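Local coordinates for protein anopheles gambiae adenosine kinase (Anopheles gambiae, PDB 3LOO) that phosphorylates adenosine to AMP with ATP as the phosphate donor, as an adenosine kinase of the pfkB (ribokinase-like) carbohydrate kinase family, at residues L45-M50 and Y66-E71; V197-A202 and F229-V234; G205-M210 and G271-I276. All coordinates share one frame; numbering follows the deposited sequence.

Contact 1 of 3, residues L45-M50 and Y66-E71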
# COMPACT_ATOMS: atom_id res chain seq x y z
N LEU A 45 20.60 -14.09 -1.49
CA LEU A 45 20.58 -12.83 -0.74
C LEU A 45 21.96 -12.19 -0.57
O LEU A 45 22.13 -10.99 -0.78
CB LEU A 45 19.97 -13.04 0.64
CG LEU A 45 18.56 -13.61 0.75
CD1 LEU A 45 18.01 -13.30 2.12
CD2 LEU A 45 17.64 -13.04 -0.32
N ASN A 46 22.94 -13.01 -0.18
CA ASN A 46 24.32 -12.55 -0.01
C ASN A 46 24.88 -12.04 -1.29
O ASN A 46 25.48 -10.97 -1.31
CB ASN A 46 25.20 -13.65 0.55
CG ASN A 46 25.01 -13.83 2.03
OD1 ASN A 46 24.00 -13.44 2.61
ND2 ASN A 46 26.00 -14.45 2.67
N LYS A 47 24.63 -12.75 -2.39
CA LYS A 47 25.06 -12.27 -3.70
C LYS A 47 24.59 -10.84 -3.99
O LYS A 47 25.28 -10.09 -4.67
CB LYS A 47 24.59 -13.21 -4.80
CG LYS A 47 25.12 -12.87 -6.18
CD LYS A 47 24.67 -13.94 -7.20
CE LYS A 47 24.95 -13.48 -8.62
NZ LYS A 47 24.44 -14.47 -9.63
N TYR A 48 23.42 -10.46 -3.50
CA TYR A 48 22.88 -9.14 -3.84
C TYR A 48 22.84 -8.14 -2.66
O TYR A 48 22.16 -7.08 -2.72
CB TYR A 48 21.51 -9.29 -4.53
CG TYR A 48 21.65 -9.86 -5.92
CD1 TYR A 48 22.12 -9.07 -6.97
CD2 TYR A 48 21.35 -11.19 -6.18
CE1 TYR A 48 22.26 -9.61 -8.27
CE2 TYR A 48 21.48 -11.72 -7.46
CZ TYR A 48 21.93 -10.95 -8.48
OH TYR A 48 22.06 -11.52 -9.73
N ASP A 49 23.59 -8.46 -1.60
CA ASP A 49 23.73 -7.63 -0.40
C ASP A 49 22.36 -7.32 0.16
O ASP A 49 22.07 -6.18 0.50
CB ASP A 49 24.47 -6.33 -0.72
CG ASP A 49 25.82 -6.58 -1.33
OD1 ASP A 49 26.45 -7.58 -0.94
OD2 ASP A 49 26.25 -5.78 -2.19
N MET A 50 21.51 -8.34 0.23
CA MET A 50 20.18 -8.17 0.76
C MET A 50 20.09 -8.84 2.10
O MET A 50 20.75 -9.87 2.34
CB MET A 50 19.14 -8.76 -0.20
CG MET A 50 18.96 -7.91 -1.46
SD MET A 50 17.83 -8.63 -2.65
CE MET A 50 16.27 -8.70 -1.74
N TYR A 66 16.74 -9.94 -11.37
CA TYR A 66 15.41 -10.21 -11.96
C TYR A 66 15.45 -11.37 -13.00
O TYR A 66 14.74 -12.39 -12.86
CB TYR A 66 14.77 -8.90 -12.49
CG TYR A 66 14.61 -7.90 -11.34
CD1 TYR A 66 13.59 -8.05 -10.40
CD2 TYR A 66 15.54 -6.88 -11.15
CE1 TYR A 66 13.46 -7.16 -9.33
CE2 TYR A 66 15.43 -5.99 -10.08
CZ TYR A 66 14.38 -6.14 -9.18
OH TYR A 66 14.26 -5.30 -8.13
N GLN A 67 16.35 -11.27 -13.98
CA GLN A 67 16.50 -12.34 -14.98
C GLN A 67 16.94 -13.66 -14.33
O GLN A 67 16.49 -14.74 -14.74
CB GLN A 67 17.50 -11.94 -16.05
CG GLN A 67 17.67 -12.95 -17.16
CD GLN A 67 18.86 -12.66 -18.08
OE1 GLN A 67 19.38 -11.55 -18.11
NE2 GLN A 67 19.27 -13.67 -18.84
N GLU A 68 17.82 -13.56 -13.32
CA GLU A 68 18.28 -14.73 -12.61
C GLU A 68 17.14 -15.44 -11.89
O GLU A 68 17.06 -16.68 -11.90
CB GLU A 68 19.40 -14.35 -11.64
CG GLU A 68 19.96 -15.50 -10.86
CD GLU A 68 21.24 -15.16 -10.09
OE1 GLU A 68 21.77 -14.01 -10.16
OE2 GLU A 68 21.70 -16.07 -9.39
N LEU A 69 16.24 -14.65 -11.27
CA LEU A 69 15.03 -15.22 -10.64
C LEU A 69 14.16 -15.92 -11.70
O LEU A 69 13.67 -17.02 -11.46
CB LEU A 69 14.18 -14.14 -9.92
CG LEU A 69 14.79 -13.43 -8.71
CD1 LEU A 69 13.84 -12.34 -8.21
CD2 LEU A 69 15.12 -14.42 -7.60
N ILE A 70 13.96 -15.28 -12.84
CA ILE A 70 13.12 -15.84 -13.88
C ILE A 70 13.78 -17.12 -14.42
O ILE A 70 13.18 -18.18 -14.37
CB ILE A 70 12.86 -14.81 -15.00
CG1 ILE A 70 12.05 -13.62 -14.47
CG2 ILE A 70 12.18 -15.46 -16.23
CD1 ILE A 70 12.38 -12.31 -15.23
N GLU A 71 15.03 -17.02 -14.86
CA GLU A 71 15.73 -18.11 -15.56
C GLU A 71 16.17 -19.27 -14.70
O GLU A 71 16.13 -20.40 -15.14
CB GLU A 71 16.94 -17.57 -16.33
CG GLU A 71 16.58 -16.93 -17.66
CD GLU A 71 17.75 -16.19 -18.29
OE1 GLU A 71 18.91 -16.39 -17.85
OE2 GLU A 71 17.51 -15.37 -19.23

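Contact 2 of 3, residues V197-A202 and F229-V234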
# COMPACT_ATOMS: atom_id res chain seq x y z
N VAL A 197 -2.71 16.24 -3.37
CA VAL A 197 -4.00 15.55 -3.23
C VAL A 197 -4.45 15.61 -1.78
O VAL A 197 -5.63 15.84 -1.52
CB VAL A 197 -3.93 14.09 -3.78
CG1 VAL A 197 -5.09 13.21 -3.27
CG2 VAL A 197 -3.88 14.13 -5.29
N ALA A 198 -3.51 15.47 -0.83
CA ALA A 198 -3.84 15.53 0.60
C ALA A 198 -4.37 16.89 1.05
O ALA A 198 -5.32 16.97 1.85
CB ALA A 198 -2.63 15.05 1.49
N LYS A 199 -3.76 17.97 0.55
CA LYS A 199 -4.23 19.32 0.86
C LYS A 199 -5.64 19.62 0.30
O LYS A 199 -6.46 20.23 0.99
CB LYS A 199 -3.24 20.36 0.32
CG LYS A 199 -1.98 20.52 1.20
CD LYS A 199 -1.01 21.46 0.51
CE LYS A 199 0.21 21.77 1.38
NZ LYS A 199 1.24 22.54 0.57
N GLU A 200 -5.90 19.18 -0.93
CA GLU A 200 -7.21 19.35 -1.54
C GLU A 200 -8.25 18.54 -0.78
O GLU A 200 -9.38 19.02 -0.55
CB GLU A 200 -7.19 19.01 -3.03
CG GLU A 200 -8.59 19.07 -3.74
CD GLU A 200 -9.18 20.50 -3.89
OE1 GLU A 200 -8.60 21.49 -3.38
OE2 GLU A 200 -10.23 20.63 -4.55
N ALA A 201 -7.87 17.33 -0.34
CA ALA A 201 -8.76 16.53 0.47
C ALA A 201 -9.15 17.21 1.79
O ALA A 201 -10.34 17.29 2.14
CB ALA A 201 -8.17 15.10 0.74
N ALA A 202 -8.15 17.66 2.55
CA ALA A 202 -8.40 18.32 3.86
C ALA A 202 -9.29 19.55 3.68
O ALA A 202 -10.20 19.75 4.45
CB ALA A 202 -7.09 18.72 4.55
N PHE A 229 1.63 14.78 7.20
CA PHE A 229 0.88 14.30 8.34
C PHE A 229 -0.35 15.11 8.79
O PHE A 229 -1.34 14.49 9.18
CB PHE A 229 1.76 14.00 9.55
CG PHE A 229 2.29 12.60 9.57
CD1 PHE A 229 1.71 11.61 8.79
CD2 PHE A 229 3.40 12.27 10.34
CE1 PHE A 229 2.22 10.30 8.79
CE2 PHE A 229 3.91 10.96 10.37
CZ PHE A 229 3.32 9.97 9.59
N PRO A 230 -0.32 16.48 8.74
CA PRO A 230 -1.52 17.24 9.15
C PRO A 230 -2.77 16.87 8.34
O PRO A 230 -3.89 17.03 8.79
CB PRO A 230 -1.12 18.71 8.86
CG PRO A 230 0.45 18.69 9.12
CD PRO A 230 0.81 17.38 8.40
N TYR A 231 -2.55 16.38 7.12
CA TYR A 231 -3.63 16.09 6.20
C TYR A 231 -3.96 14.62 6.17
O TYR A 231 -4.77 14.17 5.37
CB TYR A 231 -3.23 16.53 4.80
CG TYR A 231 -2.66 17.91 4.77
CD1 TYR A 231 -3.49 19.05 4.82
CD2 TYR A 231 -1.27 18.11 4.76
CE1 TYR A 231 -2.95 20.34 4.80
CE2 TYR A 231 -0.72 19.39 4.78
CZ TYR A 231 -1.56 20.50 4.79
OH TYR A 231 -1.01 21.76 4.75
N VAL A 232 -3.32 13.85 7.04
CA VAL A 232 -3.60 12.40 7.09
C VAL A 232 -4.71 12.08 8.07
O VAL A 232 -4.56 12.34 9.26
CB VAL A 232 -2.33 11.60 7.38
CG1 VAL A 232 -2.65 10.14 7.65
CG2 VAL A 232 -1.36 11.73 6.16
N ASP A 233 -5.83 11.52 7.56
CA ASP A 233 -6.96 11.11 8.42
C ASP A 233 -6.77 9.72 8.99
O ASP A 233 -7.23 9.44 10.09
CB ASP A 233 -8.30 11.17 7.65
CG ASP A 233 -8.65 12.57 7.23
OD1 ASP A 233 -8.48 12.89 6.04
OD2 ASP A 233 -9.01 13.36 8.13
N VAL A 234 -6.19 8.83 8.20
CA VAL A 234 -5.92 7.43 8.61
C VAL A 234 -4.48 7.07 8.17
O VAL A 234 -4.12 7.22 7.00
CB VAL A 234 -6.92 6.38 8.02
CG1 VAL A 234 -6.70 5.00 8.64
CG2 VAL A 234 -8.44 6.78 8.22

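Contact 3 of 3, residues G205-M210 and G271-I276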
# COMPACT_ATOMS: atom_id res chain seq x y z
N GLY A 205 -12.83 18.66 3.13
CA GLY A 205 -13.30 17.70 4.12
C GLY A 205 -13.31 16.23 3.72
O GLY A 205 -13.99 15.43 4.36
N ARG A 206 -12.58 15.83 2.68
CA ARG A 206 -12.55 14.40 2.30
C ARG A 206 -11.42 13.60 3.01
O ARG A 206 -10.46 14.18 3.51
CB ARG A 206 -12.50 14.26 0.78
CG ARG A 206 -13.78 14.85 0.07
CD ARG A 206 -13.65 14.89 -1.43
NE ARG A 206 -12.72 15.91 -1.89
CZ ARG A 206 -12.26 16.01 -3.13
NH1 ARG A 206 -12.60 15.12 -4.08
NH2 ARG A 206 -11.43 17.01 -3.41
N MET A 207 -11.57 12.29 3.09
CA MET A 207 -10.57 11.46 3.77
C MET A 207 -9.31 11.23 2.93
O MET A 207 -9.39 10.88 1.74
CB MET A 207 -11.17 10.14 4.22
CG MET A 207 -11.97 10.25 5.52
SD MET A 207 -12.71 8.67 5.92
CE MET A 207 -11.38 7.97 6.89
N PHE A 208 -8.17 11.48 3.55
CA PHE A 208 -6.84 11.17 2.94
C PHE A 208 -6.18 10.16 3.89
O PHE A 208 -6.14 10.33 5.12
CB PHE A 208 -5.99 12.42 2.68
CG PHE A 208 -4.66 12.10 2.02
CD1 PHE A 208 -4.56 12.05 0.65
CD2 PHE A 208 -3.54 11.78 2.81
CE1 PHE A 208 -3.36 11.73 0.04
CE2 PHE A 208 -2.32 11.42 2.22
CZ PHE A 208 -2.24 11.39 0.81
N MET A 209 -5.75 9.06 3.30
CA MET A 209 -5.25 7.94 4.04
C MET A 209 -3.92 7.53 3.40
O MET A 209 -3.70 7.70 2.19
CB MET A 209 -6.27 6.79 4.02
CG MET A 209 -7.68 7.22 4.55
SD MET A 209 -8.93 5.97 4.29
CE MET A 209 -9.38 6.36 2.59
N MET A 210 -3.03 6.98 4.21
CA MET A 210 -1.73 6.54 3.68
C MET A 210 -1.16 5.40 4.50
O MET A 210 -1.65 5.08 5.57
CB MET A 210 -0.74 7.70 3.55
CG MET A 210 -0.36 8.42 4.85
SD MET A 210 1.24 9.31 4.76
CE MET A 210 2.38 7.92 4.89
N GLY A 271 -9.53 19.51 11.53
CA GLY A 271 -9.84 19.22 12.93
C GLY A 271 -11.14 18.49 13.17
O GLY A 271 -11.26 17.81 14.18
N LYS A 272 -12.11 18.61 12.27
CA LYS A 272 -13.43 17.92 12.40
C LYS A 272 -13.42 16.39 12.30
O LYS A 272 -14.42 15.72 12.62
CB LYS A 272 -14.40 18.43 11.35
CG LYS A 272 -15.19 19.67 11.76
CD LYS A 272 -16.28 19.97 10.74
CE LYS A 272 -15.71 20.66 9.51
NZ LYS A 272 -14.99 21.92 9.91
N ARG A 273 -12.35 15.82 11.79
CA ARG A 273 -12.22 14.38 11.84
C ARG A 273 -10.92 14.07 12.60
O ARG A 273 -9.84 14.56 12.25
CB ARG A 273 -12.22 13.77 10.43
CG ARG A 273 -12.31 12.24 10.44
CD ARG A 273 -12.24 11.66 9.01
NE ARG A 273 -13.48 11.86 8.23
CZ ARG A 273 -13.65 12.76 7.27
NH1 ARG A 273 -12.69 13.62 6.93
NH2 ARG A 273 -14.79 12.81 6.63
N LYS A 274 -11.08 13.32 13.69
CA LYS A 274 -9.96 12.88 14.51
C LYS A 274 -9.14 11.79 13.79
O LYS A 274 -9.70 10.83 13.25
CB LYS A 274 -10.48 12.30 15.83
CG LYS A 274 -11.28 13.32 16.68
CD LYS A 274 -11.42 12.84 18.08
CE LYS A 274 -11.28 13.98 19.08
NZ LYS A 274 -12.58 14.20 19.77
N ARG A 275 -7.81 11.95 13.82
CA ARG A 275 -6.93 10.98 13.16
C ARG A 275 -7.04 9.61 13.80
O ARG A 275 -7.13 9.46 15.02
CB ARG A 275 -5.47 11.43 13.21
CG ARG A 275 -4.50 10.51 12.44
CD ARG A 275 -3.07 11.10 12.43
NE ARG A 275 -2.97 12.42 11.78
CZ ARG A 275 -2.79 13.58 12.43
NH1 ARG A 275 -2.77 13.63 13.75
NH2 ARG A 275 -2.63 14.70 11.74
N ILE A 276 -6.99 8.62 12.92
CA ILE A 276 -6.92 7.19 13.26
C ILE A 276 -5.55 6.66 12.86
O ILE A 276 -5.05 6.98 11.76
CB ILE A 276 -8.02 6.43 12.47
CG1 ILE A 276 -9.38 6.93 12.93
CG2 ILE A 276 -7.96 4.97 12.76
CD1 ILE A 276 -9.56 6.77 14.39

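Contact 1 of 3, residues L45-M50 and Y66-E71
In the small lid domain that pfkB kinases carry beside their large alpha/beta domain, the C-terminal end of helix 42-47 meets helix 64-73 through one carboxylate, with Lys-47 and Tyr-48 both converging on Glu-68. Lys-47 NZ lies 2.8 Å from Glu-68 OE1, a salt bridge reached from the syn side and 27° out of the carboxylate plane; Glu-68 OE2 is 3.2 Å from the same NZ. Tyr-48 OH also donates to Glu-68 OE1, 2.5 Å away, approaching nearly along the C-O axis, while ring and carboxylate planes stand 64° apart. Two donors thus grip OE1, an arrangement that would be expected to favour the charged carboxylate. Lys-47 and Glu-68 arrive from opposite directions, each with CG trans to the main-chain nitrogen; the backbones stay well apart, the nearest CA atoms, of Tyr-48 and Tyr-66, at 11.1 Å, and the extended chains bridge the gap. A Schellman motif, with Asp-49 as its C-prime residue, ends the first helix. Beneath the polar bridge, Leu-45 and Leu-69 both pack on Leu-142 of strand 137-144, and Met-50 touches strand 147-153, so the two helices lie against the five-stranded sheet.

Contact 2 of 3, residues V197-A202 and F229-V234
Ala-198, on helix 187-203, opens the contact with Tyr-231, the residue of the 3-10 turn 229-231 that carries nearly all of its segment's share of the interface. Ala-198 CB sits 3.7 Å from Tyr-231 CB, and the CA atoms of the pair, 5.6 Å apart, are the closest between the segments. The carbonyl of Ala-198 also abuts this side chain, O to Tyr-231 CB 3.6 Å, while the same oxygen accepts the helical bond from Ala-202 N.

One residue on, Lys-199 lays its aliphatic chain across the phenol. Lys-199 CG stands 3.8 Å from the Tyr-231 ring centroid and 20° off the normal, the geometry of a CH-pi contact; farther along, Lys-199 CE comes within 3.6 Å of Tyr-231 OH. With chi1 at -78°, CG lies opposite the carbonyl carbon, and the extended chain then runs past the hydroxyl end of the ring. Pro-230 CB lies over the other face. A turn later, Ala-202 meets the ring at its edge and in its plane, CB to Tyr-231 CD1 3.6 Å.

The alanines present only methyl groups here, consistent with the close CA approach, and a lysine methylene covers one ring face. Between helix and turn the fit is therefore van der Waals and CH-pi in character, while polar bonds of the turn go to Arg-275 and Phe-208.

Contact 3 of 3, residues G205-M210 and G271-I276
Arg-273 presents a guanidinium face to Met-207 at the start of strand 207-211, one of the parallel strands in the large sheet of this ribokinase-like fold. The two side chains cross at about a right angle: Met-207 CG stands 3.4 Å above the guanidinium plane, over its centre, and lies 3.5 Å from Arg-273 CZ. The sulfur is a looser neighbour, with Met-207 SD 4.0 Å from Arg-273 NE. This is therefore a methylene resting on a flat cation. In Arg-273, chi3 (-74°) bends the otherwise extended chain and chi4 (104°) turns the plane, which together set its face against the methionine.

While one face meets carbon, the edge looks to the backbone. Gly-205, the C-prime residue of the Schellman motif that ends helix 187-203, has its carbonyl oxygen in the guanidinium plane. The same group makes a long, weak ion pair with Asp-233, whose other carboxylate oxygen accepts from Phe-208 N. The loop before strand 276-281 is thereby tethered loosely to the helix-strand turn, at the surface of the domain. The sole polar link across the segments is a weak hydrogen bond, Arg-273 NH1 to Gly-205 O at 3.4 Å, with an N-H...O angle of 159°.

How the contacts relate
From the N terminus, contact 1 comes first and closes a short loop, 15 residues between its segments, wholly within the lid. Contact 2 opens at 197-202, and before it closes at 229-234 the chain has passed through 205-210, the first half of contact 3; 271-276 completes that one, 61 residues beyond its partner. Contacts 2 and 3 therefore cross, with centres about 7 Å apart, and are joined directly: Ala-201 O to Arg-206 N and Phe-208 O to Asp-233 N are both 2.7 Å, probable hydrogen bonds. Together they tie the end of helix 187-203 to the entries of neighbouring parallel strands 207-211, 234-238 and 276-281. Contact 1 lies across the chain's centre, its centre about 38 Å from that of contact 2 and 41 Å from that of contact 3.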